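Local coordinates for protein acyl-CoA dehydrogenase (Mycobacterium thermoresistibile, PDB 3PFD) that probably uses its bound flavin cofactor to oxidise saturated acyl-CoA thioesters to their 2,3-dehydroacyl-CoA products in fatty acid metabolism, at residues C[325-335]-C[385-393]. Sequence-based numbering, arbitrary orientation.
Sequences DLGFISAASKC and VVMSRALLR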
ATOM      1  N   ASP C 325     -28.596   4.706  -2.821  1.00 36.59           N
ATOM      2  CA  ASP C 325     -28.077   3.876  -1.744  1.00 35.06           C
ATOM      3  C   ASP C 325     -27.011   4.639  -0.980  1.00 35.00           C
ATOM      4  O   ASP C 325     -25.780   4.583  -1.302  1.00 35.48           O
ATOM      5  CB  ASP C 325     -27.597   2.503  -2.259  1.00 35.20           C
ATOM      6  CG  ASP C 325     -26.901   1.660  -1.190  1.00 31.90           C
ATOM      7  OD1 ASP C 325     -27.494   1.144  -0.228  1.00 30.40           O
ATOM      8  OD2 ASP C 325     -25.715   1.480  -1.349  1.00 33.73           O
ATOM      9  N   LEU C 326     -27.501   5.389   0.014  1.00 33.48           N
ATOM     10  CA  LEU C 326     -26.631   6.068   0.975  1.00 32.37           C
ATOM     11  C   LEU C 326     -25.727   5.047   1.668  1.00 30.61           C
ATOM     12  O   LEU C 326     -24.648   5.398   2.129  1.00 30.76           O
ATOM     13  CB  LEU C 326     -27.450   6.858   2.021  1.00 32.66           C
ATOM     14  N   GLY C 327     -26.172   3.784   1.729  1.00 28.77           N
ATOM     15  CA  GLY C 327     -25.406   2.705   2.354  1.00 25.63           C
ATOM     16  C   GLY C 327     -23.968   2.669   1.839  1.00 23.77           C
ATOM     17  O   GLY C 327     -23.014   2.844   2.618  1.00 23.63           O
ATOM     18  N   PHE C 328     -23.812   2.467   0.530  1.00 21.13           N
ATOM     19  CA  PHE C 328     -22.476   2.374  -0.063  1.00 19.48           C
ATOM     20  C   PHE C 328     -21.632   3.608   0.220  1.00 18.53           C
ATOM     21  O   PHE C 328     -20.523   3.496   0.728  1.00 16.99           O
ATOM     22  CB  PHE C 328     -22.487   2.129  -1.579  1.00 19.11           C
ATOM     23  CG  PHE C 328     -21.114   2.207  -2.167  1.00 17.89           C
ATOM     24  CD1 PHE C 328     -20.619   3.428  -2.655  1.00 18.84           C
ATOM     25  CD2 PHE C 328     -20.271   1.088  -2.144  1.00 14.64           C
ATOM     26  CE1 PHE C 328     -19.313   3.515  -3.157  1.00 19.17           C
ATOM     27  CE2 PHE C 328     -18.975   1.148  -2.622  1.00 12.96           C
ATOM     28  CZ  PHE C 328     -18.471   2.376  -3.117  1.00 17.75           C
ATOM     29  N   ILE C 329     -22.152   4.788  -0.123  1.00 18.09           N
ATOM     30  CA  ILE C 329     -21.349   6.001  -0.027  1.00 17.82           C
ATOM     31  C   ILE C 329     -21.025   6.393   1.420  1.00 17.35           C
ATOM     32  O   ILE C 329     -19.931   6.882   1.706  1.00 17.32           O
ATOM     33  CB  ILE C 329     -21.974   7.191  -0.819  1.00 18.66           C
ATOM     34  CG1 ILE C 329     -21.017   8.395  -0.846  1.00 20.06           C
ATOM     35  CG2 ILE C 329     -23.321   7.616  -0.223  1.00 18.48           C
ATOM     36  CD1 ILE C 329     -19.963   8.342  -1.947  1.00 23.40           C
ATOM     37  N   SER C 330     -21.956   6.193   2.343  1.00 17.49           N
ATOM     38  CA  SER C 330     -21.666   6.568   3.732  1.00 17.58           C
ATOM     39  C   SER C 330     -20.577   5.655   4.361  1.00 15.98           C
ATOM     40  O   SER C 330     -19.663   6.164   5.013  1.00 14.55           O
ATOM     41  CB  SER C 330     -22.929   6.699   4.586  1.00 18.18           C
ATOM     42  OG  SER C 330     -23.413   5.446   4.983  1.00 23.01           O
ATOM     43  N   ALA C 331     -20.658   4.343   4.086  1.00 15.13           N
ATOM     44  CA  ALA C 331     -19.633   3.353   4.493  1.00 14.22           C
ATOM     45  C   ALA C 331     -18.290   3.669   3.831  1.00 13.82           C
ATOM     46  O   ALA C 331     -17.255   3.646   4.493  1.00 13.49           O
ATOM     47  CB  ALA C 331     -20.068   1.935   4.137  1.00 13.57           C
ATOM     48  N   ALA C 332     -18.320   3.945   2.525  1.00 13.07           N
ATOM     49  CA  ALA C 332     -17.118   4.336   1.770  1.00 13.00           C
ATOM     50  C   ALA C 332     -16.419   5.541   2.382  1.00 12.81           C
ATOM     51  O   ALA C 332     -15.213   5.511   2.598  1.00 12.72           O
ATOM     52  CB  ALA C 332     -17.454   4.628   0.260  1.00 12.14           C
ATOM     53  N   SER C 333     -17.180   6.596   2.650  1.00 12.99           N
ATOM     54  CA  SER C 333     -16.606   7.859   3.114  1.00 13.82           C
ATOM     55  C   SER C 333     -15.969   7.744   4.499  1.00 13.59           C
ATOM     56  O   SER C 333     -14.888   8.308   4.759  1.00 13.16           O
ATOM     57  CB  SER C 333     -17.658   8.968   3.116  1.00 13.82           C
ATOM     58  OG  SER C 333     -18.559   8.838   4.194  1.00 14.41           O
ATOM     59  N   LYS C 334     -16.622   6.978   5.367  1.00 12.94           N
ATOM     60  CA  LYS C 334     -16.091   6.706   6.698  1.00 12.54           C
ATOM     61  C   LYS C 334     -14.836   5.789   6.621  1.00 12.64           C
ATOM     62  O   LYS C 334     -13.791   6.097   7.228  1.00 12.64           O
ATOM     63  CB  LYS C 334     -17.193   6.132   7.609  1.00 12.35           C
ATOM     64  CG  LYS C 334     -16.838   6.019   9.145  1.00 12.85           C
ATOM     65  CD  LYS C 334     -15.985   4.761   9.416  1.00 13.94           C
ATOM     66  CE  LYS C 334     -16.000   4.325  10.873  1.00 13.10           C
ATOM     67  NZ  LYS C 334     -14.986   3.225  11.131  1.00 13.99           N
ATOM     68  N   CYS C 335     -14.940   4.687   5.870  1.00 11.85           N
ATOM     69  CA  CYS C 335     -13.829   3.736   5.736  1.00 12.81           C
ATOM     70  C   CYS C 335     -12.601   4.404   5.112  1.00 12.48           C
ATOM     71  O   CYS C 335     -11.499   4.311   5.653  1.00 12.93           O
ATOM     72  CB  CYS C 335     -14.245   2.502   4.897  1.00 11.82           C
ATOM     73  SG  CYS C 335     -12.997   1.199   4.811  0.96 13.53           S
ATOM     74  N   VAL C 385     -18.095  -4.892   4.316  1.00 13.45           N
ATOM     75  CA  VAL C 385     -19.256  -5.777   4.176  1.00 13.56           C
ATOM     76  C   VAL C 385     -20.436  -4.988   3.586  1.00 13.23           C
ATOM     77  O   VAL C 385     -21.025  -5.416   2.593  1.00 13.82           O
ATOM     78  CB  VAL C 385     -19.678  -6.446   5.520  1.00 13.45           C
ATOM     79  CG1 VAL C 385     -20.988  -7.190   5.345  1.00 13.14           C
ATOM     80  CG2 VAL C 385     -18.594  -7.408   6.023  1.00 12.20           C
ATOM     81  N   VAL C 386     -20.731  -3.826   4.157  1.00 13.40           N
ATOM     82  CA  VAL C 386     -21.849  -2.958   3.679  1.00 13.35           C
ATOM     83  C   VAL C 386     -21.637  -2.522   2.217  1.00 13.29           C
ATOM     84  O   VAL C 386     -22.551  -2.612   1.369  1.00 12.74           O
ATOM     85  CB  VAL C 386     -22.037  -1.694   4.585  1.00 14.12           C
ATOM     86  CG1 VAL C 386     -23.011  -0.657   3.931  1.00 12.81           C
ATOM     87  CG2 VAL C 386     -22.501  -2.058   6.037  1.00 13.85           C
ATOM     88  N   MET C 387     -20.436  -2.050   1.917  1.00 12.93           N
ATOM     89  CA  MET C 387     -20.085  -1.636   0.538  1.00 12.95           C
ATOM     90  C   MET C 387     -20.189  -2.800  -0.451  1.00 13.30           C
ATOM     91  O   MET C 387     -20.686  -2.625  -1.566  1.00 13.16           O
ATOM     92  CB  MET C 387     -18.657  -1.049   0.461  1.00 12.56           C
ATOM     93  CG  MET C 387     -18.476   0.331   1.081  1.00 12.36           C
ATOM     94  SD  MET C 387     -16.782   0.927   0.813  1.00 14.35           S
ATOM     95  CE  MET C 387     -15.976   0.588   2.379  1.00 12.45           C
ATOM     96  N   SER C 388     -19.686  -3.981  -0.089  1.00 13.47           N
ATOM     97  CA  SER C 388     -19.662  -5.057  -1.113  1.00 13.86           C
ATOM     98  C   SER C 388     -21.054  -5.615  -1.365  1.00 13.80           C
ATOM     99  O   SER C 388     -21.383  -5.955  -2.500  1.00 12.61           O
ATOM    100  CB  SER C 388     -18.676  -6.168  -0.801  1.00 13.26           C
ATOM    101  OG  SER C 388     -18.847  -6.652   0.504  1.00 15.49           O
ATOM    102  N   ARG C 389     -21.865  -5.675  -0.301  1.00 14.25           N
ATOM    103  CA  ARG C 389     -23.280  -6.051  -0.404  1.00 15.54           C
ATOM    104  C   ARG C 389     -24.029  -5.123  -1.350  1.00 15.51           C
ATOM    105  O   ARG C 389     -24.837  -5.589  -2.143  1.00 15.50           O
ATOM    106  CB  ARG C 389     -23.974  -6.073   0.961  1.00 15.63           C
ATOM    107  CG  ARG C 389     -23.523  -7.253   1.823  1.00 16.68           C
ATOM    108  CD  ARG C 389     -24.306  -7.309   3.156  1.00 20.84           C
ATOM    109  NE  ARG C 389     -23.867  -8.454   3.956  1.00 22.41           N
ATOM    110  CZ  ARG C 389     -24.253  -8.714   5.208  1.00 24.56           C
ATOM    111  NH1 ARG C 389     -25.104  -7.920   5.820  1.00 21.20           N
ATOM    112  NH2 ARG C 389     -23.761  -9.779   5.859  1.00 26.68           N
ATOM    113  N   ALA C 390     -23.734  -3.825  -1.289  1.00 15.07           N
ATOM    114  CA  ALA C 390     -24.375  -2.871  -2.182  1.00 15.60           C
ATOM    115  C   ALA C 390     -23.944  -3.123  -3.637  1.00 15.65           C
ATOM    116  O   ALA C 390     -24.750  -3.062  -4.522  1.00 16.81           O
ATOM    117  CB  ALA C 390     -24.046  -1.423  -1.769  1.00 15.16           C
ATOM    118  N   LEU C 391     -22.675  -3.414  -3.863  1.00 14.79           N
ATOM    119  CA  LEU C 391     -22.163  -3.622  -5.219  1.00 16.08           C
ATOM    120  C   LEU C 391     -22.648  -4.910  -5.856  1.00 16.26           C
ATOM    121  O   LEU C 391     -22.789  -4.978  -7.061  1.00 16.34           O
ATOM    122  CB  LEU C 391     -20.634  -3.711  -5.175  1.00 15.73           C
ATOM    123  CG  LEU C 391     -19.787  -2.510  -4.748  1.00 17.46           C
ATOM    124  CD1 LEU C 391     -18.326  -2.996  -4.621  1.00 17.67           C
ATOM    125  CD2 LEU C 391     -19.905  -1.363  -5.762  1.00 15.54           C
ATOM    126  N   LEU C 392     -22.776  -5.952  -5.037  1.00 17.03           N
ATOM    127  CA  LEU C 392     -23.151  -7.285  -5.469  1.00 19.40           C
ATOM    128  C   LEU C 392     -24.673  -7.529  -5.474  1.00 21.31           C
ATOM    129  O   LEU C 392     -25.124  -8.633  -5.777  1.00 21.52           O
ATOM    130  CB  LEU C 392     -22.445  -8.331  -4.591  1.00 18.74           C
ATOM    131  CG  LEU C 392     -20.916  -8.305  -4.764  1.00 17.47           C
ATOM    132  CD1 LEU C 392     -20.226  -9.121  -3.685  1.00 17.74           C
ATOM    133  CD2 LEU C 392     -20.528  -8.825  -6.145  1.00 15.73           C
ATOM    134  N   ARG C 393     -25.423  -6.487  -5.127  1.00 22.82           N
ATOM    135  CA  ARG C 393     -26.879  -6.495  -5.028  1.00 26.24           C
ATOM    136  C   ARG C 393     -27.482  -6.926  -6.354  1.00 26.54           C
ATOM    137  O   ARG C 393     -27.096  -6.498  -7.429  1.00 27.55           O
ATOM    138  CB  ARG C 393     -27.369  -5.072  -4.665  1.00 26.43           C
ATOM    139  CG  ARG C 393     -28.816  -4.945  -4.188  1.00 30.46           C
ATOM    140  CD  ARG C 393     -28.968  -3.774  -3.185  1.00 34.16           C
ATOM    141  NE  ARG C 393     -28.374  -4.183  -1.909  1.00 38.04           N
ATOM    142  CZ  ARG C 393     -27.988  -3.371  -0.923  1.00 37.74           C
ATOM    143  NH1 ARG C 393     -28.151  -2.048  -1.034  1.00 38.67           N
ATOM    144  NH2 ARG C 393     -27.455  -3.901   0.180  1.00 30.44           N
ATOM    145  OXT ARG C 393     -28.378  -7.743  -6.389  1.00 28.34           O
TER
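Met387 is the knob of this helix pair, entering a hole lined by Phe328, Ala331, Ala332 and Cys335. Its CG stands anti to its own carbonyl carbon (chi1 -72°) and the chain runs out extended to SD, laying the thioether along helix 326-335: CG meets CB of Ala331, SD lies 3.6 Å from CA of Ala332, and a bend at chi3 carries CE onto CB of Cys335 at 3.6 Å. Obliquely to this chain lies the Phe328 ring, whose CD2 is 3.7 Å from CB of Met387; SD sits 4.8 Å from the ring centroid, a slanting Met-aromatic contact. Leu391 reaches the same ring with CD2, while Ala390 packs its methyl against CB of Phe328. Beside the methionine, CG1 of Val386 rests near CB of Ala331 and the carbonyl oxygen of Gly327. Segments 326-335 and 385-391 run roughly antiparallel (146°), their axes approaching to 8.3 Å, within the largely helical C-terminal domain of the acyl-CoA dehydrogenase fold, joining the last helix of the chain to the start of helix 326-352. Ala302 of the second subunit also packs on Phe328, placing the pair at a subunit interface. At the outer end, Asp325 forms an Asx motif: its OD2 accepts from the backbone N of Phe328 at 2.9 Å, the donor lying above the carboxylate plane, and also touches CB of Ala390. The other oxygen, OD1, approaches the edge of the C-terminal Arg393 guanidinium, whose plane is perpendicular to the carboxylate, and forms a salt bridge with NH1 at 3.4 Å, its hydrogen bond weak and bent (131°), where both side chains are exposed.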